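Local coordinates for 11S globulin (Wrightia tinctoria, PDB 5WXU), which probably serves as a seed storage protein, a hexameric bicupin globulin that also binds the plant hormone auxin, at residues Ile154-Val159 with Asn298-Glu303; Pro302-Ile307 with Thr314-Asn319; Ala333-Leu338 with Gly402-Thr407. All coordinates share one frame; numbering follows the deposited sequence.

Contact 1 (Ile154-Val159 with Asn298-Glu303); sequences IRQGDV and NLLNPE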
loop_
_atom_site.group_PDB
_atom_site.type_symbol
_atom_site.label_atom_id
_atom_site.label_comp_id
_atom_site.label_asym_id
_atom_site.label_seq_id
_atom_site.Cartn_x
_atom_site.Cartn_y
_atom_site.Cartn_z
ATOM N N ILE B 154 -25.335 -0.713 -20.802
ATOM C CA ILE B 154 -25.874 -0.155 -19.564
ATOM C C ILE B 154 -27.394 -0.312 -19.520
ATOM O O ILE B 154 -28.082 -0.385 -20.567
ATOM C CB ILE B 154 -25.425 1.298 -19.308
ATOM C CG1 ILE B 154 -25.971 2.237 -20.402
ATOM C CG2 ILE B 154 -23.908 1.344 -19.143
ATOM C CD1 ILE B 154 -25.835 3.712 -20.153
ATOM N N ARG B 155 -27.909 -0.416 -18.308
ATOM C CA ARG B 155 -29.381 -0.592 -18.135
ATOM C C ARG B 155 -29.786 -0.059 -16.822
ATOM O O ARG B 155 -28.938 0.179 -15.962
ATOM C CB ARG B 155 -29.763 -2.086 -18.266
ATOM C CG ARG B 155 -29.251 -2.980 -17.132
ATOM C CD ARG B 155 -29.464 -4.468 -17.426
ATOM N NE ARG B 155 -28.678 -5.265 -16.448
ATOM C CZ ARG B 155 -29.105 -5.736 -15.267
ATOM N NH1 ARG B 155 -30.360 -5.548 -14.829
ATOM N NH2 ARG B 155 -28.246 -6.389 -14.488
ATOM N N GLN B 156 -31.103 0.110 -16.648
ATOM C CA GLN B 156 -31.670 0.640 -15.458
ATOM C C GLN B 156 -31.104 -0.082 -14.208
ATOM O O GLN B 156 -31.067 -1.342 -14.168
ATOM C CB GLN B 156 -33.225 0.516 -15.476
ATOM C CG GLN B 156 -33.890 1.102 -14.230
ATOM C CD GLN B 156 -35.438 0.986 -14.224
ATOM O OE1 GLN B 156 -36.002 0.383 -15.097
ATOM N NE2 GLN B 156 -36.067 1.446 -13.156
ATOM N N GLY B 157 -30.667 0.731 -13.238
ATOM C CA GLY B 157 -30.113 0.229 -11.994
ATOM C C GLY B 157 -28.571 0.262 -11.966
ATOM O O GLY B 157 -27.978 0.118 -10.893
ATOM N N ASP B 158 -27.942 0.398 -13.133
ATOM C CA ASP B 158 -26.490 0.559 -13.215
ATOM C C ASP B 158 -26.009 1.832 -12.570
ATOM O O ASP B 158 -26.596 2.890 -12.705
ATOM C CB ASP B 158 -25.991 0.473 -14.664
ATOM C CG ASP B 158 -25.962 -0.914 -15.217
ATOM O OD1 ASP B 158 -26.162 -1.864 -14.518
ATOM O OD2 ASP B 158 -25.671 -1.103 -16.427
ATOM N N VAL B 159 -24.885 1.725 -11.850
ATOM C CA VAL B 159 -24.202 2.850 -11.358
ATOM C C VAL B 159 -22.861 2.722 -12.008
ATOM O O VAL B 159 -22.178 1.711 -11.856
ATOM C CB VAL B 159 -24.068 2.854 -9.844
ATOM C CG1 VAL B 159 -23.278 4.053 -9.407
ATOM C CG2 VAL B 159 -25.424 2.909 -9.183
ATOM N N ASN B 298 -24.809 -3.088 -11.259
ATOM C CA ASN B 298 -26.264 -2.915 -11.171
ATOM C C ASN B 298 -26.749 -3.156 -9.753
ATOM O O ASN B 298 -26.401 -4.150 -9.108
ATOM C CB ASN B 298 -26.970 -3.830 -12.190
ATOM C CG ASN B 298 -28.392 -3.448 -12.380
ATOM O OD1 ASN B 298 -29.224 -3.732 -11.527
ATOM N ND2 ASN B 298 -28.691 -2.812 -13.507
ATOM N N LEU B 299 -27.529 -2.211 -9.232
ATOM C CA LEU B 299 -27.982 -2.275 -7.837
ATOM C C LEU B 299 -29.478 -2.642 -7.756
ATOM O O LEU B 299 -29.980 -2.644 -6.649
ATOM C CB LEU B 299 -27.764 -0.971 -7.176
ATOM C CG LEU B 299 -26.330 -0.533 -7.059
ATOM C CD1 LEU B 299 -26.243 0.697 -6.202
ATOM C CD2 LEU B 299 -25.446 -1.686 -6.479
ATOM N N LEU B 300 -30.117 -2.907 -8.902
ATOM C CA LEU B 300 -31.582 -2.955 -8.907
ATOM C C LEU B 300 -32.196 -4.236 -8.459
ATOM O O LEU B 300 -33.322 -4.212 -7.883
ATOM C CB LEU B 300 -32.130 -2.640 -10.304
ATOM C CG LEU B 300 -33.625 -2.510 -10.431
ATOM C CD1 LEU B 300 -34.242 -1.665 -9.335
ATOM C CD2 LEU B 300 -33.860 -1.893 -11.786
ATOM N N ASN B 301 -31.537 -5.357 -8.746
ATOM C CA ASN B 301 -32.057 -6.656 -8.310
ATOM C C ASN B 301 -32.176 -6.777 -6.796
ATOM O O ASN B 301 -31.198 -6.575 -6.054
ATOM C CB ASN B 301 -31.190 -7.857 -8.762
ATOM C CG ASN B 301 -31.974 -9.191 -8.757
ATOM O OD1 ASN B 301 -32.716 -9.552 -7.819
ATOM N ND2 ASN B 301 -31.775 -9.941 -9.796
ATOM N N PRO B 302 -33.405 -7.143 -6.290
ATOM C CA PRO B 302 -33.482 -7.302 -4.795
ATOM C C PRO B 302 -32.523 -8.376 -4.260
ATOM O O PRO B 302 -32.173 -8.353 -3.078
ATOM C CB PRO B 302 -34.945 -7.769 -4.562
ATOM C CG PRO B 302 -35.700 -7.415 -5.809
ATOM C CD PRO B 302 -34.699 -7.431 -6.946
ATOM N N GLU B 303 -32.176 -9.348 -5.105
ATOM C CA GLU B 303 -31.165 -10.356 -4.761
ATOM C C GLU B 303 -29.723 -9.818 -4.531
ATOM O O GLU B 303 -28.876 -10.547 -4.023
ATOM C CB GLU B 303 -31.215 -11.495 -5.807
ATOM C CG GLU B 303 -32.544 -12.293 -5.638
ATOM C CD GLU B 303 -32.809 -13.415 -6.641
ATOM O OE1 GLU B 303 -32.112 -13.504 -7.672
ATOM O OE2 GLU B 303 -33.753 -14.206 -6.388
HETATM O O HOH W 1 -31.135 -6.157 -12.264
#
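Arg155 lays its guanidinium flat against the side-chain amide of Asn298: the two planes are 6° apart, and Asn298 ND2 sits over the group's centre, 3.4 Å from Arg155 CZ. A water at the guanidinium edge accepts from NH1 and donates to OD1 of Asn298. Asn298 CG, anti to the backbone N (chi1 -166°), carries the amide against that face and between two acceptors. The carbonyl O of Gln156 takes a bond from Asn298 ND2 (2.9 Å), while CG of Gln156 crosses CD2 of Leu300 at a slant. Gly157, in the type II turn from Arg155 to Asp158, leaves room for Leu300 CB, 3.9 Å from Gly157 CA; its O receives Leu299 N. Here strand 296-298, leading into the second cupin half, pairs antiparallel with strand 158-162 as the outermost strand, within this chain, of a sheet of the first. Asp158 OD1 accepts the other N-H of Asn298 ND2 (2.9 Å) from above the carboxylate plane; OD2 takes Arg155 N and forms a salt bridge with Lys296. Asn298 OD1 closes an Asx turn with Leu300 N. Val159 CG2 meets Leu299 CD1 at 3.8 Å, and both side chains touch Leu318.

Contact 2 (Pro302-Ile307 with Thr314-Asn319); sequences PERADI and TVSTLN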
loop_
_atom_site.group_PDB
_atom_site.type_symbol
_atom_site.label_atom_id
_atom_site.label_comp_id
_atom_site.label_asym_id
_atom_site.label_seq_id
_atom_site.Cartn_x
_atom_site.Cartn_y
_atom_site.Cartn_z
ATOM N N PRO B 302 -33.405 -7.143 -6.290
ATOM C CA PRO B 302 -33.482 -7.302 -4.795
ATOM C C PRO B 302 -32.523 -8.376 -4.260
ATOM O O PRO B 302 -32.173 -8.353 -3.078
ATOM C CB PRO B 302 -34.945 -7.769 -4.562
ATOM C CG PRO B 302 -35.700 -7.415 -5.809
ATOM C CD PRO B 302 -34.699 -7.431 -6.946
ATOM N N GLU B 303 -32.176 -9.348 -5.105
ATOM C CA GLU B 303 -31.165 -10.356 -4.761
ATOM C C GLU B 303 -29.723 -9.818 -4.531
ATOM O O GLU B 303 -28.876 -10.547 -4.023
ATOM C CB GLU B 303 -31.215 -11.495 -5.807
ATOM C CG GLU B 303 -32.544 -12.293 -5.638
ATOM C CD GLU B 303 -32.809 -13.415 -6.641
ATOM O OE1 GLU B 303 -32.112 -13.504 -7.672
ATOM O OE2 GLU B 303 -33.753 -14.206 -6.388
ATOM N N ARG B 304 -29.457 -8.579 -4.901
ATOM C CA ARG B 304 -28.127 -7.849 -4.741
ATOM C C ARG B 304 -28.100 -7.056 -3.358
ATOM O O ARG B 304 -27.183 -6.311 -2.999
ATOM C CB ARG B 304 -27.933 -6.916 -5.932
ATOM C CG ARG B 304 -26.914 -5.774 -5.825
ATOM C CD ARG B 304 -25.514 -6.375 -5.901
ATOM N NE ARG B 304 -24.368 -5.480 -5.658
ATOM C CZ ARG B 304 -24.102 -4.882 -4.488
ATOM N NH1 ARG B 304 -24.912 -4.975 -3.423
ATOM N NH2 ARG B 304 -23.030 -4.125 -4.387
ATOM N N ALA B 305 -29.150 -7.189 -2.624
ATOM C CA ALA B 305 -29.279 -6.566 -1.360
ATOM C C ALA B 305 -28.189 -7.088 -0.439
ATOM O O ALA B 305 -27.859 -8.276 -0.447
ATOM C CB ALA B 305 -30.591 -6.943 -0.761
ATOM N N ASP B 306 -27.720 -6.169 0.351
ATOM C CA ASP B 306 -26.775 -6.466 1.419
ATOM C C ASP B 306 -27.456 -6.529 2.774
ATOM O O ASP B 306 -26.959 -7.206 3.656
ATOM C CB ASP B 306 -25.671 -5.430 1.378
ATOM C CG ASP B 306 -24.839 -5.521 0.074
ATOM O OD1 ASP B 306 -24.421 -6.636 -0.323
ATOM O OD2 ASP B 306 -24.618 -4.496 -0.582
ATOM N N ILE B 307 -28.457 -5.689 3.003
ATOM C CA ILE B 307 -29.305 -5.697 4.186
ATOM C C ILE B 307 -30.736 -5.936 3.699
ATOM O O ILE B 307 -31.185 -5.281 2.793
ATOM C CB ILE B 307 -29.322 -4.368 4.985
ATOM C CG1 ILE B 307 -27.917 -3.717 5.143
ATOM C CG2 ILE B 307 -30.021 -4.605 6.323
ATOM C CD1 ILE B 307 -26.938 -4.476 5.957
ATOM N N THR B 314 -34.806 -3.169 1.514
ATOM C CA THR B 314 -33.391 -3.504 1.212
ATOM C C THR B 314 -32.508 -2.280 1.151
ATOM O O THR B 314 -32.904 -1.203 0.750
ATOM C CB THR B 314 -33.240 -4.237 -0.139
ATOM O OG1 THR B 314 -33.818 -3.491 -1.235
ATOM C CG2 THR B 314 -33.918 -5.545 -0.119
ATOM N N VAL B 315 -31.255 -2.540 1.510
ATOM C CA VAL B 315 -30.114 -1.688 1.160
ATOM C C VAL B 315 -29.137 -2.463 0.285
ATOM O O VAL B 315 -28.715 -3.593 0.637
ATOM C CB VAL B 315 -29.404 -1.138 2.425
ATOM C CG1 VAL B 315 -28.320 -0.156 2.012
ATOM C CG2 VAL B 315 -30.376 -0.362 3.236
ATOM N N SER B 316 -28.710 -1.840 -0.840
ATOM C CA SER B 316 -27.754 -2.483 -1.769
ATOM C C SER B 316 -26.619 -1.457 -1.906
ATOM O O SER B 316 -26.796 -0.336 -2.422
ATOM C CB SER B 316 -28.373 -2.864 -3.089
ATOM O OG SER B 316 -29.513 -3.632 -2.844
ATOM N N THR B 317 -25.496 -1.815 -1.262
ATOM C CA THR B 317 -24.312 -0.918 -1.142
ATOM C C THR B 317 -23.303 -1.127 -2.291
ATOM O O THR B 317 -23.208 -2.202 -2.897
ATOM C CB THR B 317 -23.503 -1.226 0.115
ATOM O OG1 THR B 317 -22.853 -2.519 -0.060
ATOM C CG2 THR B 317 -24.318 -1.093 1.348
ATOM N N LEU B 318 -22.609 -0.046 -2.651
ATOM C CA LEU B 318 -21.690 -0.147 -3.755
ATOM C C LEU B 318 -20.437 0.622 -3.297
ATOM O O LEU B 318 -20.431 1.870 -3.236
ATOM C CB LEU B 318 -22.209 0.450 -5.044
ATOM C CG LEU B 318 -21.306 0.350 -6.275
ATOM C CD1 LEU B 318 -21.119 -1.119 -6.580
ATOM C CD2 LEU B 318 -21.911 1.111 -7.431
ATOM N N ASN B 319 -19.386 -0.106 -2.893
ATOM C CA ASN B 319 -18.166 0.551 -2.473
ATOM C C ASN B 319 -16.972 -0.262 -3.032
ATOM O O ASN B 319 -17.153 -1.150 -3.874
ATOM C CB ASN B 319 -18.044 0.608 -0.910
ATOM C CG ASN B 319 -18.275 -0.745 -0.274
ATOM O OD1 ASN B 319 -17.581 -1.771 -0.594
ATOM N ND2 ASN B 319 -19.356 -0.803 0.551
#
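Asp306 and Thr317 meet obliquely, the carboxylate of one reaching the backbone and hydroxyl of the other. OD2 of Asp306 accepts from Thr317 OG1 at 2.7 Å, above the carboxylate plane, and from Thr317 N at 2.9 Å through its anti lone pair. With CG of Asp306 anti to its own carbonyl carbon (chi1 -65°), the acid swings over the strand toward these donors. Arg304 brings a third: its chain, bent at chi2 (73°), folds back so that NH1 of Arg304 makes a salt bridge to OD2 of Asp306 at 2.9 Å, with the oxygen at the edge of the guanidinium and in its plane. Three donors thus grip one buried oxygen, an arrangement likely to favour its negative charge. Arg304 NH2 points on to the carbonyl O of Thr317 and also pairs with Glu297. The backbone at Asp306 and Ile307 forms a classic beta bulge opposite Val315, where the strand outermost within this chain joins the second cupin sheet: Asp306 N and Ile307 N both donate to Val315 O, at 2.8 and 3.2 Å, and Val315 N returns a bond to Ile307 O. Within the bulge Ile307 and Val315 lie side by side and point the same way, with CG1 of Ile307 4.0 Å from CB of Val315. Ala305 CB packs on CG2 of Thr314 at 3.7 Å. A second subunit joins in: its Lys150 forms a salt bridge with Asp306 OD1, and its Glu273 is hydrogen-bonded to the hydroxyl of Thr314.

Contact 3 (Ala333-Leu338 with Gly402-Thr407); sequences ANREYL and GLELYT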
loop_
_atom_site.group_PDB
_atom_site.type_symbol
_atom_site.label_atom_id
_atom_site.label_comp_id
_atom_site.label_asym_id
_atom_site.label_seq_id
_atom_site.Cartn_x
_atom_site.Cartn_y
_atom_site.Cartn_z
ATOM N N ALA B 333 -21.795 4.328 -3.404
ATOM C CA ALA B 333 -23.246 4.535 -3.615
ATOM C C ALA B 333 -24.041 3.465 -3.005
ATOM O O ALA B 333 -23.509 2.536 -2.487
ATOM C CB ALA B 333 -23.509 4.574 -5.128
ATOM N N ASN B 334 -25.349 3.683 -2.920
ATOM C CA ASN B 334 -26.310 2.659 -2.466
ATOM C C ASN B 334 -27.659 2.859 -3.137
ATOM O O ASN B 334 -27.912 3.913 -3.656
ATOM C CB ASN B 334 -26.376 2.571 -0.953
ATOM C CG ASN B 334 -27.131 3.717 -0.325
ATOM O OD1 ASN B 334 -28.197 4.059 -0.805
ATOM N ND2 ASN B 334 -26.625 4.271 0.746
ATOM N N ARG B 335 -28.456 1.807 -3.113
ATOM C CA ARG B 335 -29.859 1.822 -3.499
ATOM C C ARG B 335 -30.590 1.419 -2.254
ATOM O O ARG B 335 -30.279 0.332 -1.686
ATOM C CB ARG B 335 -30.157 0.858 -4.625
ATOM C CG ARG B 335 -31.643 1.029 -5.027
ATOM C CD ARG B 335 -32.076 0.159 -6.201
ATOM N NE ARG B 335 -32.175 -1.229 -5.819
ATOM C CZ ARG B 335 -33.294 -1.886 -5.470
ATOM N NH1 ARG B 335 -34.499 -1.333 -5.521
ATOM N NH2 ARG B 335 -33.161 -3.164 -5.158
ATOM N N GLU B 336 -31.603 2.204 -1.850
ATOM C CA GLU B 336 -32.450 1.804 -0.736
ATOM C C GLU B 336 -33.861 1.687 -1.262
ATOM O O GLU B 336 -34.350 2.540 -2.013
ATOM C CB GLU B 336 -32.431 2.845 0.382
ATOM C CG GLU B 336 -31.095 3.127 1.024
ATOM C CD GLU B 336 -31.216 4.218 2.096
ATOM O OE1 GLU B 336 -32.092 5.077 1.956
ATOM O OE2 GLU B 336 -30.433 4.211 3.067
ATOM N N TYR B 337 -34.506 0.577 -0.915
ATOM C CA TYR B 337 -35.900 0.306 -1.278
ATOM C C TYR B 337 -36.656 0.063 0.025
ATOM O O TYR B 337 -36.360 -0.837 0.769
ATOM C CB TYR B 337 -36.008 -0.837 -2.274
ATOM C CG TYR B 337 -37.401 -1.001 -2.740
ATOM C CD1 TYR B 337 -37.945 -0.127 -3.701
ATOM C CD2 TYR B 337 -38.222 -1.939 -2.154
ATOM C CE1 TYR B 337 -39.294 -0.216 -4.093
ATOM C CE2 TYR B 337 -39.554 -2.052 -2.522
ATOM C CZ TYR B 337 -40.087 -1.204 -3.496
ATOM O OH TYR B 337 -41.402 -1.384 -3.847
ATOM N N LEU B 338 -37.651 0.902 0.282
ATOM C CA LEU B 338 -38.515 0.759 1.420
ATOM C C LEU B 338 -39.913 0.419 0.994
ATOM O O LEU B 338 -40.500 1.064 0.146
ATOM C CB LEU B 338 -38.538 2.022 2.283
ATOM C CG LEU B 338 -37.198 2.383 2.921
ATOM C CD1 LEU B 338 -37.311 3.733 3.600
ATOM C CD2 LEU B 338 -36.736 1.310 3.891
ATOM N N GLY B 402 -44.339 3.340 -0.890
ATOM C CA GLY B 402 -42.952 2.855 -0.823
ATOM C C GLY B 402 -42.077 4.019 -1.173
ATOM O O GLY B 402 -42.547 5.135 -1.423
ATOM N N LEU B 403 -40.774 3.765 -1.241
ATOM C CA LEU B 403 -39.798 4.798 -1.471
ATOM C C LEU B 403 -38.542 4.090 -2.005
ATOM O O LEU B 403 -38.098 3.130 -1.421
ATOM C CB LEU B 403 -39.466 5.614 -0.191
ATOM C CG LEU B 403 -38.293 6.622 -0.388
ATOM C CD1 LEU B 403 -38.727 7.700 -1.374
ATOM C CD2 LEU B 403 -37.983 7.222 0.933
ATOM N N GLU B 404 -38.056 4.513 -3.151
ATOM C CA GLU B 404 -36.789 4.026 -3.715
ATOM C C GLU B 404 -35.878 5.248 -3.889
ATOM O O GLU B 404 -36.269 6.288 -4.433
ATOM C CB GLU B 404 -36.926 3.331 -5.053
ATOM C CG GLU B 404 -35.568 2.710 -5.514
ATOM C CD GLU B 404 -35.684 2.149 -6.891
ATOM O OE1 GLU B 404 -36.177 2.870 -7.759
ATOM O OE2 GLU B 404 -35.433 0.944 -7.108
ATOM N N LEU B 405 -34.635 5.115 -3.417
ATOM C CA LEU B 405 -33.626 6.156 -3.517
ATOM C C LEU B 405 -32.320 5.505 -4.012
ATOM O O LEU B 405 -32.003 4.368 -3.651
ATOM C CB LEU B 405 -33.281 6.654 -2.075
ATOM C CG LEU B 405 -34.237 7.131 -1.025
ATOM C CD1 LEU B 405 -33.487 7.527 0.226
ATOM C CD2 LEU B 405 -35.003 8.359 -1.546
ATOM N N TYR B 406 -31.552 6.268 -4.757
ATOM C CA TYR B 406 -30.120 6.030 -5.027
ATOM C C TYR B 406 -29.324 7.173 -4.382
ATOM O O TYR B 406 -29.677 8.351 -4.530
ATOM C CB TYR B 406 -29.792 5.973 -6.481
ATOM C CG TYR B 406 -30.342 4.787 -7.235
ATOM C CD1 TYR B 406 -31.718 4.716 -7.641
ATOM C CD2 TYR B 406 -29.521 3.717 -7.589
ATOM C CE1 TYR B 406 -32.183 3.633 -8.320
ATOM C CE2 TYR B 406 -30.016 2.639 -8.301
ATOM C CZ TYR B 406 -31.335 2.610 -8.675
ATOM O OH TYR B 406 -31.846 1.566 -9.382
ATOM N N THR B 407 -28.251 6.819 -3.685
ATOM C CA THR B 407 -27.428 7.769 -2.945
ATOM C C THR B 407 -26.005 7.631 -3.343
ATOM O O THR B 407 -25.538 6.524 -3.559
ATOM C CB THR B 407 -27.588 7.562 -1.457
ATOM O OG1 THR B 407 -28.989 7.731 -1.134
ATOM C CG2 THR B 407 -26.861 8.506 -0.694
#
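Arg335 stands beside Tyr406 in a non-hydrogen-bonded pair of the antiparallel ladder between segments 333-338 and 402-407, and its side chain runs over the tyrosine before reaching Glu404. Arg335 CB is 4.1 Å from CE2 of Tyr406. CG of Arg335, anti to the backbone N (chi1 -176°), lies over one face of the Tyr406 ring, 4.0 Å from its centroid, in a CH-pi contact. Arg335 CD follows and is 3.5 Å from Tyr406 OH. There the chain bends at chi3 (72°), turning NE toward the carbonyl O of Leu299, its outside partner. Arg335 NH1 ends in a salt bridge to Glu404 OE2 at 2.9 Å, using the anti lone pair of that oxygen, with guanidinium and carboxylate almost perpendicular (88°). NH1 has a further mate in Glu273 of a second subunit, while Glu404 also holds Arg360 through OE2 and Thr359 through OE1. With the guanidinium gone, as in an alanine here, Glu404 would probably lose a cationic partner, Leu299 O its NE donor, and the Tyr406 face its cover. Beside Glu404 the ring of Tyr337 turns its edge to CB. On the other face of the sheet Asn334 lies alongside Thr407, and Leu405 CD1 meets Glu336 OE1 at 3.3 Å. Paired backbone bonds join Asn334 to Thr407, Glu336 to Leu405 and Leu338 to Leu403. In this cupin sheet strand 332-338 is flanked by 313-318 and 402-409, the latter bordered in turn by 354-359, while strand 393-399 packs against Leu338, Leu403 and Leu405.

Contact 3 is a regular, buried strand pair inside the second cupin sheet; contact 2, also buried, adds the bulged strand outermost within this chain, and strands 313-318 and 332-338 join the two directly, Ser316 O lying 2.8 Å from Arg335 N. Contact 1, partly buried, crosses between cupin halves, relying on one amide, its stack with an arginine, a turn and a small apolar touch. Its loop 298-303 runs straight into contact 2, and Gly157 CA reaches contact 3 at Tyr406 OH, 3.4 Å away. In contacts 2 and 3 the charge pair lies within the contact and has a further ionic partner in the second subunit; contact 1 meets that subunit by packing at Pro302 and Glu303.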